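Local coordinates for N2152 (Neocallimastix frontalis, PDB 5U22), which is a family 39 glycoside hydrolase from an anaerobic rumen fungus that probably cleaves rare arabinose-containing substrates with broad specificity, at residues F268-V273 against P322-K327; W212-G217 against S222-S227. All coordinates share one frame; numbering follows the deposited sequence.

Contact 1 (F268-V273 against P322-K327); sequences FERYKV and PNENSK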
ATOM      1  N   PHE A 268       4.273   6.347   3.213  1.00 15.93           N
ATOM      2  CA  PHE A 268       4.379   4.988   3.748  1.00 15.67           C
ATOM      3  C   PHE A 268       5.834   4.581   3.929  1.00 16.39           C
ATOM      4  O   PHE A 268       6.201   3.986   4.952  1.00 17.38           O
ATOM      5  CB  PHE A 268       3.678   3.981   2.828  1.00 14.25           C
ATOM      6  CG  PHE A 268       2.171   4.087   2.813  1.00 16.87           C
ATOM      7  CD1 PHE A 268       1.515   5.106   3.486  1.00 16.51           C
ATOM      8  CD2 PHE A 268       1.417   3.157   2.113  1.00 16.05           C
ATOM      9  CE1 PHE A 268       0.128   5.207   3.454  1.00 16.23           C
ATOM     10  CE2 PHE A 268       0.032   3.238   2.093  1.00 19.76           C
ATOM     11  CZ  PHE A 268      -0.616   4.278   2.764  1.00 15.26           C
ATOM     12  N   GLU A 269       6.680   4.871   2.936  1.00 13.95           N
ATOM     13  CA  GLU A 269       8.090   4.528   3.073  1.00 13.66           C
ATOM     14  C   GLU A 269       8.744   5.350   4.175  1.00 14.46           C
ATOM     15  O   GLU A 269       9.561   4.831   4.943  1.00 16.04           O
ATOM     16  CB  GLU A 269       8.820   4.733   1.749  1.00 14.33           C
ATOM     17  CG  GLU A 269       8.392   3.771   0.631  1.00 12.38           C
ATOM     18  CD  GLU A 269       8.948   2.356   0.797  1.00 15.97           C
ATOM     19  OE1 GLU A 269       9.794   2.126   1.705  1.00 18.58           O
ATOM     20  OE2 GLU A 269       8.527   1.480   0.012  1.00 19.46           O
ATOM     21  N   ARG A 270       8.382   6.628   4.285  1.00 14.16           N
ATOM     22  CA  ARG A 270       8.985   7.489   5.301  1.00 14.63           C
ATOM     23  C   ARG A 270       8.728   6.960   6.707  1.00 14.02           C
ATOM     24  O   ARG A 270       9.594   7.054   7.584  1.00 15.97           O
ATOM     25  CB  ARG A 270       8.444   8.911   5.154  1.00 10.60           C
ATOM     26  CG  ARG A 270       8.963   9.912   6.174  1.00 13.80           C
ATOM     27  CD  ARG A 270       8.618  11.352   5.739  1.00 18.98           C
ATOM     28  NE  ARG A 270       9.080  11.638   4.373  1.00 13.67           N
ATOM     29  CZ  ARG A 270       8.275  11.986   3.366  1.00 13.62           C
ATOM     30  NH1 ARG A 270       6.963  12.127   3.555  1.00 13.67           N
ATOM     31  NH2 ARG A 270       8.781  12.200   2.164  1.00 13.91           N
ATOM     32  N   TYR A 271       7.552   6.388   6.938  1.00 14.37           N
ATOM     33  CA  TYR A 271       7.175   5.910   8.262  1.00 15.10           C
ATOM     34  C   TYR A 271       7.303   4.397   8.395  1.00 19.80           C
ATOM     35  O   TYR A 271       6.835   3.824   9.387  1.00 16.83           O
ATOM     36  CB  TYR A 271       5.761   6.390   8.604  1.00 18.15           C
ATOM     37  CG  TYR A 271       5.758   7.875   8.901  1.00 18.54           C
ATOM     38  CD1 TYR A 271       6.056   8.338  10.175  1.00 16.83           C
ATOM     39  CD2 TYR A 271       5.522   8.812   7.898  1.00 15.73           C
ATOM     40  CE1 TYR A 271       6.079   9.701  10.456  1.00 16.35           C
ATOM     41  CE2 TYR A 271       5.553  10.169   8.167  1.00 17.24           C
ATOM     42  CZ  TYR A 271       5.828  10.605   9.446  1.00 21.07           C
ATOM     43  OH  TYR A 271       5.862  11.951   9.713  1.00 19.25           O
ATOM     44  N   LYS A 272       7.947   3.746   7.431  1.00 15.14           N
ATOM     45  CA  LYS A 272       8.269   2.321   7.518  1.00 16.17           C
ATOM     46  C   LYS A 272       7.011   1.472   7.674  1.00 17.20           C
ATOM     47  O   LYS A 272       6.978   0.491   8.422  1.00 17.38           O
ATOM     48  CB  LYS A 272       9.269   2.054   8.639  1.00 18.37           C
ATOM     49  CG  LYS A 272      10.585   2.818   8.434  1.00 20.92           C
ATOM     50  CD  LYS A 272      11.629   2.472   9.486  1.00 19.45           C
ATOM     51  CE  LYS A 272      12.135   3.720  10.180  1.00 34.20           C
ATOM     52  N   VAL A 273       5.964   1.856   6.948  1.00 19.49           N
ATOM     53  CA  VAL A 273       4.762   1.036   6.881  1.00 14.78           C
ATOM     54  C   VAL A 273       5.126  -0.340   6.343  1.00 15.50           C
ATOM     55  O   VAL A 273       5.921  -0.475   5.405  1.00 15.64           O
ATOM     56  CB  VAL A 273       3.709   1.735   6.007  1.00 12.71           C
ATOM     57  CG1 VAL A 273       2.611   0.764   5.592  1.00 15.31           C
ATOM     58  CG2 VAL A 273       3.117   2.903   6.772  1.00 16.40           C
ATOM     59  N   PRO A 322       7.737  19.369  -0.009  1.00 15.46           N
ATOM     60  CA  PRO A 322       7.232  20.687   0.437  1.00 13.55           C
ATOM     61  C   PRO A 322       6.491  20.645   1.765  1.00 17.24           C
ATOM     62  O   PRO A 322       6.754  21.488   2.638  1.00 17.92           O
ATOM     63  CB  PRO A 322       6.333  21.109  -0.730  1.00 15.39           C
ATOM     64  CG  PRO A 322       7.005  20.507  -1.926  1.00 15.54           C
ATOM     65  CD  PRO A 322       7.464  19.144  -1.444  1.00 13.56           C
ATOM     66  N   ASN A 323       5.581  19.683   1.950  1.00 16.06           N
ATOM     67  CA  ASN A 323       4.826  19.546   3.193  1.00 14.78           C
ATOM     68  C   ASN A 323       4.100  18.207   3.209  1.00 13.43           C
ATOM     69  O   ASN A 323       3.055  18.063   2.564  1.00 16.17           O
ATOM     70  CB  ASN A 323       3.812  20.689   3.346  1.00 15.65           C
ATOM     71  CG  ASN A 323       2.995  20.585   4.638  1.00 17.33           C
ATOM     72  OD1 ASN A 323       3.266  19.750   5.492  1.00 17.85           O
ATOM     73  ND2 ASN A 323       2.000  21.450   4.780  1.00 20.02           N
ATOM     74  N   GLU A 324       4.651  17.218   3.915  1.00 15.25           N
ATOM     75  CA  GLU A 324       4.034  15.895   3.928  1.00 16.91           C
ATOM     76  C   GLU A 324       2.711  15.870   4.678  1.00 18.92           C
ATOM     77  O   GLU A 324       1.994  14.868   4.606  1.00 17.70           O
ATOM     78  CB  GLU A 324       4.973  14.863   4.551  1.00 15.15           C
ATOM     79  CG  GLU A 324       5.132  15.010   6.065  1.00 16.17           C
ATOM     80  CD  GLU A 324       5.494  13.692   6.725  1.00 18.72           C
ATOM     81  OE1 GLU A 324       5.431  12.648   6.029  1.00 14.97           O
ATOM     82  OE2 GLU A 324       5.841  13.698   7.930  1.00 19.15           O
ATOM     83  N   ASN A 325       2.377  16.929   5.406  1.00 12.88           N
ATOM     84  CA  ASN A 325       1.110  17.002   6.135  1.00 15.58           C
ATOM     85  C   ASN A 325       0.066  17.785   5.362  1.00 18.10           C
ATOM     86  O   ASN A 325      -0.661  18.604   5.929  1.00 18.35           O
ATOM     87  CB  ASN A 325       1.337  17.618   7.510  1.00 17.17           C
ATOM     88  CG  ASN A 325       2.341  16.838   8.322  1.00 16.88           C
ATOM     89  OD1 ASN A 325       2.121  15.671   8.631  1.00 17.70           O
ATOM     90  ND2 ASN A 325       3.468  17.471   8.647  1.00 20.70           N
ATOM     91  N   SER A 326      -0.028  17.536   4.060  1.00 18.18           N
ATOM     92  CA  SER A 326      -0.876  18.291   3.147  1.00 14.48           C
ATOM     93  C   SER A 326      -1.063  17.451   1.891  1.00 15.43           C
ATOM     94  O   SER A 326      -0.585  16.317   1.814  1.00 17.47           O
ATOM     95  CB  SER A 326      -0.245  19.636   2.792  1.00 18.79           C
ATOM     96  OG  SER A 326       0.797  19.423   1.851  1.00 18.13           O
ATOM     97  N   LYS A 327      -1.730  18.021   0.889  1.00 15.21           N
ATOM     98  CA  LYS A 327      -1.913  17.321  -0.378  1.00 16.09           C
ATOM     99  C   LYS A 327      -0.687  17.376  -1.283  1.00 16.62           C
ATOM    100  O   LYS A 327      -0.714  16.755  -2.349  1.00 15.77           O
ATOM    101  CB  LYS A 327      -3.119  17.898  -1.123  1.00 16.00           C
ATOM    102  CG  LYS A 327      -4.424  17.737  -0.358  1.00 19.21           C
ATOM    103  CD  LYS A 327      -5.611  18.262  -1.144  1.00 20.35           C
ATOM    104  CE  LYS A 327      -6.914  17.759  -0.538  1.00 24.39           C
ATOM    105  NZ  LYS A 327      -7.059  18.198   0.878  1.00 23.55           N
TER
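The carboxylate of E324 divides its two oxygens between neighbouring side chains at the end of helix 258-270. E324 CG lies between the backbone N and the carbonyl carbon and the chain then runs extended, carrying the carboxylate across to R270 and Y271. E324 OE2 receives a very short hydrogen bond, 2.5 Å, from Y271 OH. Tyrosine suits the place because a rigid ring carries its hydroxyl out to the acid, the carboxylate lying at the ring's edge and nearly coplanar with it (7°). R270 has CG anti to the backbone N (chi1 179°) and a chain bent at chi3, which brings R270 NH1 above the carboxylate plane, 3.0 Å from E324 OE1, in a salt bridge with the two planar groups 79° apart. OE1 also accepts from S222. R270 NH2 pairs with D330 and the V319 carbonyl, tying two acids together. A methionine in its place would probably leave E324 and D330 without their shared positive charge, though the hydroxyls of Y271 and S222 would still hold E324. K272, with positive phi, is the C-prime residue of a Schellman motif, and the contact fastens this Schellman-ended helix of the TIM barrel to the loop between strands 315-320 and 330-336 of the beta sandwich.

Contact 2 (W212-G217 against S222-S227); sequences WHELSG and SSHFRS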
ATOM      1  N   TRP A 212      -5.517   0.001   9.447  1.00 15.31           N
ATOM      2  CA  TRP A 212      -6.609   0.930   9.191  1.00 15.92           C
ATOM      3  C   TRP A 212      -6.508   1.390   7.747  1.00 16.01           C
ATOM      4  O   TRP A 212      -5.568   1.036   7.027  1.00 15.78           O
ATOM      5  CB  TRP A 212      -6.595   2.121  10.155  1.00 14.11           C
ATOM      6  CG  TRP A 212      -5.463   3.105  10.037  1.00 15.20           C
ATOM      7  CD1 TRP A 212      -5.424   4.235   9.250  1.00 13.47           C
ATOM      8  CD2 TRP A 212      -4.232   3.090  10.779  1.00 14.26           C
ATOM      9  NE1 TRP A 212      -4.233   4.903   9.452  1.00 13.81           N
ATOM     10  CE2 TRP A 212      -3.488   4.225  10.383  1.00 17.75           C
ATOM     11  CE3 TRP A 212      -3.687   2.220  11.735  1.00 16.05           C
ATOM     12  CZ2 TRP A 212      -2.215   4.512  10.905  1.00 14.66           C
ATOM     13  CZ3 TRP A 212      -2.434   2.510  12.267  1.00 14.07           C
ATOM     14  CH2 TRP A 212      -1.710   3.651  11.849  1.00 13.98           C
ATOM     15  N   HIS A 213      -7.485   2.191   7.332  1.00 15.87           N
ATOM     16  CA  HIS A 213      -7.596   2.648   5.956  1.00 14.59           C
ATOM     17  C   HIS A 213      -7.301   4.136   5.869  1.00 14.63           C
ATOM     18  O   HIS A 213      -7.554   4.893   6.811  1.00 16.32           O
ATOM     19  CB  HIS A 213      -8.987   2.349   5.417  1.00 13.91           C
ATOM     20  CG  HIS A 213      -9.305   0.890   5.401  1.00 16.52           C
ATOM     21  ND1 HIS A 213     -10.581   0.402   5.220  1.00 17.11           N
ATOM     22  CD2 HIS A 213      -8.502  -0.192   5.550  1.00 18.23           C
ATOM     23  CE1 HIS A 213     -10.548  -0.918   5.258  1.00 15.89           C
ATOM     24  NE2 HIS A 213      -9.300  -1.305   5.465  1.00 13.79           N
ATOM     25  N   GLU A 214      -6.754   4.552   4.727  1.00 12.68           N
ATOM     26  CA  GLU A 214      -6.470   5.966   4.453  1.00 14.46           C
ATOM     27  C   GLU A 214      -7.127   6.306   3.119  1.00 16.06           C
ATOM     28  O   GLU A 214      -6.483   6.355   2.065  1.00 15.06           O
ATOM     29  CB  GLU A 214      -4.960   6.262   4.455  1.00 16.59           C
ATOM     30  CG  GLU A 214      -4.280   6.101   5.829  1.00 13.93           C
ATOM     31  CD  GLU A 214      -4.610   7.232   6.809  1.00 17.11           C
ATOM     32  OE1 GLU A 214      -5.527   8.051   6.534  1.00 15.74           O
ATOM     33  OE2 GLU A 214      -3.929   7.299   7.861  1.00 19.09           O
ATOM     34  N   LEU A 215      -8.433   6.558   3.180  1.00 17.54           N
ATOM     35  CA  LEU A 215      -9.232   6.810   1.994  1.00 13.74           C
ATOM     36  C   LEU A 215     -10.112   8.045   2.169  1.00 18.42           C
ATOM     37  O   LEU A 215     -11.008   8.273   1.354  1.00 16.63           O
ATOM     38  CB  LEU A 215     -10.077   5.568   1.658  1.00 16.13           C
ATOM     39  CG  LEU A 215     -10.780   4.858   2.824  1.00 18.45           C
ATOM     40  CD1 LEU A 215     -11.968   5.669   3.390  1.00 14.99           C
ATOM     41  CD2 LEU A 215     -11.242   3.478   2.364  1.00 13.84           C
ATOM     42  N   SER A 216      -9.851   8.858   3.197  1.00 15.25           N
ATOM     43  CA  SER A 216     -10.708   9.966   3.599  1.00 15.49           C
ATOM     44  C   SER A 216     -10.083  11.329   3.358  1.00 20.41           C
ATOM     45  O   SER A 216     -10.700  12.338   3.700  1.00 19.54           O
ATOM     46  CB  SER A 216     -11.053   9.849   5.091  1.00 16.81           C
ATOM     47  OG  SER A 216     -11.682   8.623   5.371  1.00 21.11           O
ATOM     48  N   GLY A 217      -8.880  11.384   2.791  1.00 19.83           N
ATOM     49  CA  GLY A 217      -8.143  12.629   2.655  1.00 19.77           C
ATOM     50  C   GLY A 217      -6.704  12.420   3.070  1.00 17.30           C
ATOM     51  O   GLY A 217      -6.434  11.928   4.169  1.00 19.14           O
ATOM     52  N   SER A 222       0.252  11.194   7.476  1.00 17.65           N
ATOM     53  CA  SER A 222       1.491  11.119   8.246  1.00 18.17           C
ATOM     54  C   SER A 222       1.244  11.368   9.730  1.00 15.90           C
ATOM     55  O   SER A 222       1.875  10.731  10.586  1.00 17.73           O
ATOM     56  CB  SER A 222       2.514  12.112   7.691  1.00 15.43           C
ATOM     57  OG  SER A 222       2.857  11.728   6.371  1.00 19.80           O
ATOM     58  N   SER A 223       0.331  12.290  10.054  1.00 16.18           N
ATOM     59  CA  SER A 223       0.016  12.557  11.456  1.00 17.40           C
ATOM     60  C   SER A 223      -0.604  11.338  12.130  1.00 17.01           C
ATOM     61  O   SER A 223      -0.482  11.179  13.351  1.00 16.56           O
ATOM     62  CB  SER A 223      -0.924  13.755  11.568  1.00 20.16           C
ATOM     63  OG  SER A 223      -2.240  13.404  11.155  1.00 22.30           O
ATOM     64  N   HIS A 224      -1.274  10.476  11.356  1.00 16.23           N
ATOM     65  CA  HIS A 224      -1.848   9.260  11.919  1.00 16.87           C
ATOM     66  C   HIS A 224      -0.760   8.281  12.334  1.00 17.31           C
ATOM     67  O   HIS A 224      -0.857   7.653  13.394  1.00 18.87           O
ATOM     68  CB  HIS A 224      -2.796   8.614  10.907  1.00 14.50           C
ATOM     69  CG  HIS A 224      -3.926   9.504  10.499  1.00 16.83           C
ATOM     70  ND1 HIS A 224      -4.597   9.360   9.301  1.00 18.93           N
ATOM     71  CD2 HIS A 224      -4.485  10.570  11.120  1.00 16.46           C
ATOM     72  CE1 HIS A 224      -5.525  10.298   9.205  1.00 18.07           C
ATOM     73  NE2 HIS A 224      -5.479  11.043  10.297  1.00 18.22           N
ATOM     74  N   PHE A 225       0.283   8.129  11.509  1.00 15.98           N
ATOM     75  CA  PHE A 225       1.407   7.286  11.896  1.00 14.25           C
ATOM     76  C   PHE A 225       2.068   7.810  13.165  1.00 17.44           C
ATOM     77  O   PHE A 225       2.394   7.029  14.067  1.00 16.20           O
ATOM     78  CB  PHE A 225       2.434   7.200  10.757  1.00 16.34           C
ATOM     79  CG  PHE A 225       1.883   6.625   9.483  1.00 15.75           C
ATOM     80  CD1 PHE A 225       1.003   5.548   9.510  1.00 15.51           C
ATOM     81  CD2 PHE A 225       2.220   7.188   8.258  1.00 17.47           C
ATOM     82  CE1 PHE A 225       0.488   5.028   8.344  1.00 16.27           C
ATOM     83  CE2 PHE A 225       1.719   6.686   7.092  1.00 15.54           C
ATOM     84  CZ  PHE A 225       0.834   5.597   7.129  1.00 19.57           C
ATOM     85  N   ARG A 226       2.269   9.129  13.257  1.00 16.59           N
ATOM     86  CA  ARG A 226       2.887   9.698  14.454  1.00 15.23           C
ATOM     87  C   ARG A 226       1.998   9.507  15.678  1.00 20.43           C
ATOM     88  O   ARG A 226       2.486   9.163  16.761  1.00 21.61           O
ATOM     89  CB  ARG A 226       3.202  11.181  14.233  1.00 15.65           C
ATOM     90  CG  ARG A 226       4.196  11.408  13.078  1.00 15.65           C
ATOM     91  CD  ARG A 226       4.704  12.848  13.030  1.00 19.16           C
ATOM     92  NE  ARG A 226       3.637  13.836  12.854  1.00 17.03           N
ATOM     93  CZ  ARG A 226       3.222  14.297  11.674  1.00 19.91           C
ATOM     94  NH1 ARG A 226       3.761  13.844  10.546  1.00 14.92           N
ATOM     95  NH2 ARG A 226       2.253  15.206  11.622  1.00 18.96           N
ATOM     96  N   SER A 227       0.692   9.734  15.522  1.00 18.47           N
ATOM     97  CA  SER A 227      -0.249   9.494  16.610  1.00 16.05           C
ATOM     98  C   SER A 227      -0.206   8.040  17.050  1.00 19.53           C
ATOM     99  O   SER A 227      -0.097   7.736  18.247  1.00 17.05           O
ATOM    100  CB  SER A 227      -1.668   9.875  16.174  1.00 17.79           C
ATOM    101  OG  SER A 227      -2.630   9.393  17.111  1.00 20.17           O
TER
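H224 and E214 meet with their flat groups nearly coplanar, the imidazole edge facing the carboxylate. ND1 of H224 donates to E214 OE2 over 2.6 Å, nearly straight at 164°, and uses the syn lone pair of that oxygen. Histidine fits here because ND1 sits close to the backbone and can point back at the loop from the first turn of the helix. E214 OE2 is gripped again from within its own segment: W212 NE1 gives it a bond of 2.9 Å that lies in the indole plane but reaches the carboxylate from above. Two N-H groups thus satisfy one buried oxygen, and the bend of E214 at chi2 (-74°) turns its carboxylate toward both donors. This is a beta-to-alpha loop of the TIM barrel, running from strand 209-212 to helix 221-235, and its first residues are tied to the opening turn of that helix. Apolar packing accompanies the polar pair. W212 CZ2 approaches F225 CD1 at 3.7 Å, the two rings meeting rim to rim with their planes 44° apart, while H224 CB lies 4.1 Å from the same CZ2. Large aromatic residues suit this buried seam, W212 supplying both a hydrocarbon rim and an N-H donor. Y188 adds further aromatic cover, stacking on H224 and meeting the indole of W212 at an inclination.

Contact 2 is buried and local, joining a strand end to the next helix within the TIM barrel domain; contact 1 lies at the surface and reaches across to the beta sandwich. In both a glutamate carboxylate is held by two side-chain donors across or within the contact: ring N-H groups in the buried one, an arginine and a tyrosine hydroxyl in the surface one. Helix 221-235 is common to both surroundings. Its S222 and R226 carry the polar links to contact 1, R226 NH1 lying 2.9 Å from Y271 OH in a probable hydrogen bond. F225 packs against both W212 of contact 2 and V273 of contact 1, with F225 CZ 3.5 Å from V273 CG2.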